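Local coordinates for protein glycoside hydrolase (Streptococcus pneumoniae serotype 4, PDB 6ORH) that probably acts as an alpha-L-fucosidase of glycoside hydrolase family 29, helping to strip fucose from host-derived carbohydrate antigens, at residues Val60-Glu65 against Lys307-Leu312; Leu83-Thr86 against Ser92-Val95; Gly335-Leu338 against Ala343-His346. The protein carries 2 engineered substitutions. All coordinates share one frame; numbering follows the deposited sequence. Where two conformers were deposited one is given.

Contact 1 (Val60-Glu65 against Lys307-Leu312)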
loop_
_atom_site.group_PDB
_atom_site.type_symbol
_atom_site.label_atom_id
_atom_site.label_comp_id
_atom_site.label_asym_id
_atom_site.label_seq_id
_atom_site.Cartn_x
_atom_site.Cartn_y
_atom_site.Cartn_z
ATOM N N VAL A 60 -5.176 29.347 15.263
ATOM C CA VAL A 60 -4.199 29.686 14.242
ATOM C C VAL A 60 -2.767 29.570 14.777
ATOM O O VAL A 60 -1.902 29.035 14.072
ATOM C CB VAL A 60 -4.478 31.084 13.659
ATOM C CG1 VAL A 60 -3.366 31.509 12.692
ATOM C CG2 VAL A 60 -5.855 31.136 12.999
ATOM N N ARG A 61 -2.513 30.069 16.005
ATOM C CA ARG A 61 -1.148 30.051 16.541
ATOM C C ARG A 61 -0.619 28.612 16.600
ATOM O O ARG A 61 0.495 28.336 16.150
ATOM C CB ARG A 61 -1.095 30.699 17.933
ATOM C CG ARG A 61 0.322 30.701 18.511
ATOM C CD ARG A 61 0.344 31.285 19.925
ATOM N NE ARG A 61 -0.317 30.440 20.916
ATOM C CZ ARG A 61 0.236 29.366 21.504
ATOM N NH1 ARG A 61 1.488 29.013 21.218
ATOM N NH2 ARG A 61 -0.471 28.665 22.371
ATOM N N VAL A 62 -1.417 27.696 17.139
ATOM C CA VAL A 62 -0.979 26.318 17.304
ATOM C C VAL A 62 -0.765 25.694 15.927
ATOM O O VAL A 62 0.247 25.037 15.691
ATOM C CB VAL A 62 -1.935 25.495 18.182
ATOM C CG1 VAL A 62 -1.675 23.998 18.040
ATOM C CG2 VAL A 62 -1.753 25.900 19.649
ATOM N N LEU A 63 -1.699 25.938 15.003
ATOM C CA LEU A 63 -1.490 25.382 13.662
ATOM C C LEU A 63 -0.227 25.938 12.995
ATOM O O LEU A 63 0.501 25.196 12.342
ATOM C CB LEU A 63 -2.743 25.631 12.811
ATOM C CG LEU A 63 -3.996 24.899 13.280
ATOM C CD1 LEU A 63 -5.218 25.369 12.484
ATOM C CD2 LEU A 63 -3.804 23.385 13.187
ATOM N N LYS A 64 0.029 27.243 13.145
ATOM C CA LYS A 64 1.203 27.861 12.546
ATOM C C LYS A 64 2.454 27.231 13.152
ATOM O O LYS A 64 3.374 26.832 12.429
ATOM C CB LYS A 64 1.223 29.368 12.815
ATOM C CG LYS A 64 2.345 30.135 12.126
ATOM C CD LYS A 64 2.154 30.283 10.625
ATOM C CE LYS A 64 3.205 31.166 9.985
ATOM N NZ LYS A 64 2.952 31.420 8.555
ATOM N N GLU A 65 2.465 27.129 14.486
ATOM C CA GLU A 65 3.647 26.648 15.196
ATOM C C GLU A 65 3.911 25.177 14.891
ATOM O O GLU A 65 5.048 24.722 15.054
ATOM C CB GLU A 65 3.541 26.860 16.708
ATOM C CG GLU A 65 3.633 28.331 17.107
ATOM C CD GLU A 65 3.623 28.490 18.622
ATOM O OE1 GLU A 65 3.746 27.454 19.348
ATOM O OE2 GLU A 65 3.487 29.656 19.076
ATOM N N LYS A 307 -5.050 17.207 24.288
ATOM C CA LYS A 307 -4.343 16.030 23.786
ATOM C C LYS A 307 -4.035 16.234 22.301
ATOM O O LYS A 307 -2.903 16.000 21.876
ATOM C CB LYS A 307 -5.181 14.765 23.974
ATOM C CG LYS A 307 -5.568 14.475 25.429
ATOM C CD LYS A 307 -6.429 13.218 25.626
ATOM C CE LYS A 307 -7.721 13.164 24.821
ATOM N NZ LYS A 307 -8.672 14.247 25.179
ATOM N N ASP A 308 -5.015 16.798 21.573
ATOM C CA ASP A 308 -4.797 17.065 20.152
ATOM C C ASP A 308 -3.643 18.039 19.957
ATOM O O ASP A 308 -2.826 17.885 19.056
ATOM C CB ASP A 308 -6.033 17.670 19.474
ATOM C CG ASP A 308 -7.253 16.770 19.475
ATOM O OD1 ASP A 308 -7.273 15.795 20.266
ATOM O OD2 ASP A 308 -8.184 17.047 18.692
ATOM N N ILE A 309 -3.602 19.115 20.771
ATOM C CA ILE A 309 -2.526 20.071 20.673
ATOM C C ILE A 309 -1.171 19.391 20.918
ATOM O O ILE A 309 -0.218 19.599 20.161
ATOM C CB ILE A 309 -2.775 21.243 21.650
ATOM C CG1 ILE A 309 -4.035 22.018 21.255
ATOM C CG2 ILE A 309 -1.552 22.144 21.692
ATOM C CD1 ILE A 309 -4.548 22.969 22.374
ATOM N N GLU A 310 -1.074 18.597 22.000
ATOM C CA GLU A 310 0.172 17.916 22.311
ATOM C C GLU A 310 0.618 17.071 21.109
ATOM O O GLU A 310 1.796 17.096 20.737
ATOM C CB GLU A 310 -0.052 17.060 23.562
ATOM C CG GLU A 310 1.187 16.328 24.016
ATOM C CD GLU A 310 0.968 15.877 25.448
ATOM O OE1 GLU A 310 1.577 16.511 26.350
ATOM O OE2 GLU A 310 0.139 14.943 25.665
ATOM N N ARG A 311 -0.354 16.390 20.503
ATOM C CA ARG A 311 -0.103 15.466 19.402
ATOM C C ARG A 311 0.394 16.228 18.167
ATOM O O ARG A 311 1.292 15.766 17.456
ATOM C CB ARG A 311 -1.380 14.655 19.168
ATOM C CG ARG A 311 -1.280 13.566 18.110
ATOM C CD ARG A 311 -0.226 12.506 18.399
ATOM N NE ARG A 311 0.028 12.164 19.798
ATOM C CZ ARG A 311 -0.745 11.422 20.579
ATOM N NH1 ARG A 311 -1.908 10.961 20.152
ATOM N NH2 ARG A 311 -0.350 11.162 21.819
ATOM N N LEU A 312 -0.148 17.435 17.923
ATOM C CA LEU A 312 0.359 18.213 16.799
ATOM C C LEU A 312 1.816 18.647 16.981
ATOM O O LEU A 312 2.570 18.669 16.012
ATOM C CB LEU A 312 -0.548 19.429 16.550
ATOM C CG LEU A 312 -1.969 19.129 16.103
ATOM C CD1 LEU A 312 -2.704 20.450 15.932
ATOM C CD2 LEU A 312 -1.946 18.343 14.790
#
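Val62 and Leu63 meet Ile309 and Leu312 in a wholly apolar contact between two helices that run nearly parallel in the same sense, with segment axes 10.5 Å apart and inclined by 25°. Val62 points toward the partner helix. Its CG1, set anti to the backbone N (chi1 165°), touches Ile309 CG2 at 4.1 Å, the two side chains crossing at about a right angle. The same CG1 lies 4.3 Å from Leu312 CD1. Leu63 starts off away from the opposite helix, yet its CD2 methyl swings back to within 4.2 Å of Leu312 CD1, meeting that side chain at a slant. Leu312 CD1 therefore sits against both Val62 and Leu63. The contacts are methyl to methyl at ordinary van der Waals distance, and no hydrogen bond crosses between the segments.

A charged pair on helix 56-65 lies beside this apolar strip. Arg61 NH1 donates to Glu65 OE2 at 3.0 Å, one turn further along the same helix, in a salt bridge. The oxygen lies in the guanidinium plane, whereas the N-H arrives well above the carboxylate plane, 43° out of it. Val62 CG2 rests over the rim of one guanidinium face, and Glu58 pairs with Arg61 NH2, so the group is held from several directions. Glu65 OE1 in turn hydrogen-bonds Tyr313 OH, a polar tie to helix 306-322 beside the methyl contacts.

In the TIM-barrel-like catalytic domain, helix 56-65 comes, in sequence, between strands 23-27 and 70-74, and helix 306-322 follows strand 292-295. Because strand 23-27 pairs with both 70-74 and 292-295, these helices meet where the start and end of the barrel come together; Leu63 also packs on Leu71 of strand 70-74, and Val60 on Ala112 and Phe116 of helix 105-116.

Contact 2 (Leu83-Thr86 against Ser92-Val95); sequences LYPT and SVKV
Val93 presses both its methyls onto the backbone of Leu83 and Tyr84, the apolar part of a compact turn in the long loop between strand 70-74 and helix 105-116 of the TIM-barrel-like domain. Two small motifs shape it: an inverse gamma turn centred on Pro85, closed by Thr86 N to Tyr84 O, and an ST turn in which Ser92 OG accepts from Lys94 N at 3.0 Å. The contact lies away from the sugar pocket, the Leu83 side chain being about 12 Å from a bound fucose.

Val93 CG2 lies over the backbone from Leu83 C to Pro85 N, 3.6 Å from Tyr84 C. Its other branch, CG1, sits 4.1 Å from Leu83 CD2, the two side chains crossing at about a right angle. Leu83 itself leaves its backbone away from Val93 and packs on Leu105 at the start of helix 105-116. Tyr84 also turns away: its ring reaches helix 139-154, where OH bonds Glu152, so mainly its backbone serves this contact. Thr86 OG1 bonds the same Glu152, while CG2 of Thr86 packs against Ser92 CB.

The Lys94 chain, extended beyond CG, passes the CB corner of Pro85, with CE 3.7 Å from Pro85 CB. Its amino group thereby comes near Thr86 O without bonding it directly. The Ser92 hydroxyl, placed between the backbone N and carbonyl carbon (chi1 83°), is well used, as it takes the Lys94 N-H and gives its own proton to a water. No direct hydrogen bond joins the two segments, and water does that work instead. Thr86 O accepts from two waters: one at 2.6 Å that also takes a hydrogen bond from Ser92 OG, and one at 2.9 Å that does the same for Lys94 NZ.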
loop_
_atom_site.group_PDB
_atom_site.type_symbol
_atom_site.label_atom_id
_atom_site.label_comp_id
_atom_site.label_asym_id
_atom_site.label_seq_id
_atom_site.Cartn_x
_atom_site.Cartn_y
_atom_site.Cartn_z
ATOM N N LEU A 83 -21.903 30.384 10.035
ATOM C CA LEU A 83 -21.094 30.776 11.188
ATOM C C LEU A 83 -20.521 32.192 11.008
ATOM O O LEU A 83 -19.593 32.597 11.720
ATOM C CB LEU A 83 -19.986 29.727 11.381
ATOM C CG LEU A 83 -20.513 28.330 11.727
ATOM C CD1 LEU A 83 -19.355 27.349 11.789
ATOM C CD2 LEU A 83 -21.237 28.343 13.075
ATOM N N TYR A 84 -21.060 32.928 10.028
ATOM C CA TYR A 84 -20.779 34.354 9.887
ATOM C C TYR A 84 -22.135 35.019 9.673
ATOM O O TYR A 84 -23.088 34.359 9.276
ATOM C CB TYR A 84 -19.781 34.636 8.755
ATOM C CG TYR A 84 -20.326 34.464 7.357
ATOM C CD1 TYR A 84 -20.377 33.209 6.752
ATOM C CD2 TYR A 84 -20.836 35.551 6.637
ATOM C CE1 TYR A 84 -20.892 33.056 5.472
ATOM C CE2 TYR A 84 -21.361 35.404 5.360
ATOM C CZ TYR A 84 -21.407 34.144 4.778
ATOM O OH TYR A 84 -21.960 34.003 3.533
ATOM N N PRO A 85 -22.276 36.331 9.961
ATOM C CA PRO A 85 -23.564 37.022 9.826
ATOM C C PRO A 85 -24.016 37.347 8.403
ATOM O O PRO A 85 -24.117 38.503 7.979
ATOM C CB PRO A 85 -23.337 38.236 10.750
ATOM C CG PRO A 85 -21.891 38.538 10.559
ATOM C CD PRO A 85 -21.218 37.176 10.537
ATOM N N THR A 86 -24.300 36.287 7.652
ATOM C CA THR A 86 -24.757 36.415 6.284
ATOM C C THR A 86 -26.039 37.253 6.216
ATOM O O THR A 86 -26.863 37.222 7.132
ATOM C CB THR A 86 -25.033 35.015 5.705
ATOM O OG1 THR A 86 -25.508 35.115 4.370
ATOM C CG2 THR A 86 -25.955 34.155 6.552
ATOM N N SER A 92 -28.211 31.619 11.397
ATOM C CA SER A 92 -26.799 31.968 11.500
ATOM C C SER A 92 -26.480 32.362 12.940
ATOM O O SER A 92 -27.344 32.394 13.821
ATOM C CB SER A 92 -26.484 33.108 10.556
ATOM O OG SER A 92 -26.835 34.342 11.194
ATOM N N VAL A 93 -25.201 32.654 13.170
ATOM C CA VAL A 93 -24.718 33.136 14.450
ATOM C C VAL A 93 -25.464 34.388 14.910
ATOM O O VAL A 93 -25.404 34.678 16.096
ATOM C CB VAL A 93 -23.199 33.380 14.387
ATOM C CG1 VAL A 93 -22.448 32.049 14.492
ATOM C CG2 VAL A 93 -22.779 34.194 13.168
ATOM N N LYS A 94 -26.124 35.099 13.994
ATOM C CA LYS A 94 -26.870 36.299 14.386
ATOM C C LYS A 94 -27.928 35.978 15.441
ATOM O O LYS A 94 -28.252 36.843 16.263
ATOM C CB LYS A 94 -27.606 36.925 13.205
ATOM C CG LYS A 94 -26.767 37.735 12.232
ATOM C CD LYS A 94 -27.657 38.568 11.310
ATOM C CE LYS A 94 -26.854 39.449 10.375
ATOM N NZ LYS A 94 -27.729 40.238 9.469
ATOM N N VAL A 95 -28.468 34.758 15.436
ATOM C CA VAL A 95 -29.525 34.420 16.379
ATOM C C VAL A 95 -29.014 33.511 17.498
ATOM O O VAL A 95 -29.805 32.944 18.264
ATOM C CB VAL A 95 -30.759 33.830 15.666
ATOM C CG1 VAL A 95 -31.413 34.833 14.721
ATOM C CG2 VAL A 95 -30.460 32.527 14.947
HETATM O O HOH W 1 -27.765 35.920 9.248
HETATM O O HOH W 2 -29.445 38.296 7.697
#

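Contact 3 (Gly335-Leu338 against Ala343-His346); sequences GPAL and ACRH
Cys344 lays its sulfur against the Gly335-Ala337 backbone: SG makes close contacts with two carbonyl oxygens, 3.4 Å from Gly335 O and 3.7 Å from Pro336 O. With SG anti to its own carbonyl carbon (chi1 -61°), the thiol also comes against the Ala337 methyl, CB to SG being 4.0 Å. That methyl points at the other segment and sits equally close to Ala343 CA, filling the angle between Ala343 and Cys344. Gly335 turns with a positive phi of 138°; a beta carbon there would be jammed against the carbonyl O of the residue before and against Pro336 CD.

Both segments belong to the loop between strands 332-334 and 356-357 in the F5/8 type C (galactose-binding-like) beta-sandwich, and these two strands lie in different sheets. Pro336 O accepts a hydrogen bond from Trp356 NE1, and Cys344 packs on Trp356 and on Leu366 of strand 364-370, so the buried thiol probably faces the interior of the sandwich.

From Cys344 the chain coils into a 3-10 turn, in which His346 N bonds Ala343 O at 3.0 Å. Ala343 CA lies over the rim of one face of the His346 ring, whose ND1 bonds Ser355 O. His346 belongs to a calcium site observed crystallographically for this protein, together with Asp349, Leu351, Ser354 and Thr443; no calcium is bound to this chain here.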
loop_
_atom_site.group_PDB
_atom_site.type_symbol
_atom_site.label_atom_id
_atom_site.label_comp_id
_atom_site.label_asym_id
_atom_site.label_seq_id
_atom_site.Cartn_x
_atom_site.Cartn_y
_atom_site.Cartn_z
ATOM N N GLY A 335 25.732 8.196 -13.976
ATOM C CA GLY A 335 24.668 7.694 -14.812
ATOM C C GLY A 335 24.509 8.618 -15.998
ATOM O O GLY A 335 25.275 9.576 -16.177
ATOM N N PRO A 336 23.536 8.338 -16.876
ATOM C CA PRO A 336 23.377 9.136 -18.084
ATOM C C PRO A 336 22.768 10.490 -17.739
ATOM O O PRO A 336 22.035 10.627 -16.746
ATOM C CB PRO A 336 22.483 8.245 -18.945
ATOM C CG PRO A 336 21.655 7.485 -17.942
ATOM C CD PRO A 336 22.561 7.236 -16.748
ATOM N N ALA A 337 23.086 11.498 -18.548
ATOM C CA ALA A 337 22.503 12.815 -18.365
ATOM C C ALA A 337 22.448 13.538 -19.703
ATOM O O ALA A 337 23.356 13.427 -20.525
ATOM C CB ALA A 337 23.226 13.632 -17.307
ATOM N N LEU A 338 21.381 14.311 -19.886
ATOM C CA LEU A 338 21.055 14.884 -21.177
ATOM C C LEU A 338 22.165 15.837 -21.624
ATOM O O LEU A 338 22.510 15.867 -22.806
ATOM C CB LEU A 338 19.717 15.628 -21.032
ATOM C CG LEU A 338 19.162 16.283 -22.294
ATOM C CD1 LEU A 338 18.907 15.237 -23.373
ATOM C CD2 LEU A 338 17.870 17.011 -21.964
ATOM N N ALA A 343 22.800 17.897 -15.466
ATOM C CA ALA A 343 23.757 16.905 -15.012
ATOM C C ALA A 343 23.286 16.167 -13.755
ATOM O O ALA A 343 22.534 16.695 -12.934
ATOM C CB ALA A 343 25.102 17.577 -14.762
ATOM N N CYS A 344 23.821 14.956 -13.577
ATOM C CA CYS A 344 23.537 14.134 -12.418
ATOM C C CYS A 344 23.833 14.850 -11.103
ATOM O O CYS A 344 23.118 14.658 -10.122
ATOM C CB CYS A 344 24.338 12.836 -12.440
ATOM S SG CYS A 344 24.008 11.766 -13.859
ATOM N N ARG A 345 24.890 15.680 -11.080
ATOM C CA ARG A 345 25.315 16.318 -9.840
ATOM C C ARG A 345 24.224 17.245 -9.309
ATOM O O ARG A 345 24.236 17.609 -8.135
ATOM C CB ARG A 345 26.643 17.066 -10.044
ATOM C CG ARG A 345 26.585 18.176 -11.086
ATOM C CD ARG A 345 27.761 19.158 -11.049
ATOM N NE ARG A 345 28.091 19.616 -9.698
ATOM C CZ ARG A 345 27.493 20.608 -9.028
ATOM N NH1 ARG A 345 26.516 21.316 -9.573
ATOM N NH2 ARG A 345 27.901 20.903 -7.805
ATOM N N HIS A 346 23.254 17.593 -10.165
ATOM C CA HIS A 346 22.162 18.466 -9.766
ATOM C C HIS A 346 21.209 17.806 -8.766
ATOM O O HIS A 346 20.363 18.483 -8.182
ATOM C CB HIS A 346 21.423 18.979 -11.007
ATOM C CG HIS A 346 22.264 19.911 -11.812
ATOM N ND1 HIS A 346 21.943 20.276 -13.111
ATOM C CD2 HIS A 346 23.446 20.509 -11.520
ATOM C CE1 HIS A 346 22.864 21.106 -13.564
ATOM N NE2 HIS A 346 23.811 21.252 -12.606
#

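The three contacts lie in two domains. Contacts 1 and 2 belong to the TIM-barrel-like catalytic domain, with centres about 27 Å apart and nearest atoms about 14 Å apart. Contact 1 joins helices from the start and end of that domain, so the loop of contact 2, which follows strand 70-74, falls within the sequence it spans. Contact 3 comes later in the chain, in the beta-sandwich domain. Its centre is about 42 Å from that of contact 1 and about 59 Å from that of contact 2; contacts 2 and 3 lie on opposite sides of the chain's centre. Helix 306-322, part of contact 1, leads from the barrel toward strand 332-334, which opens the sandwich.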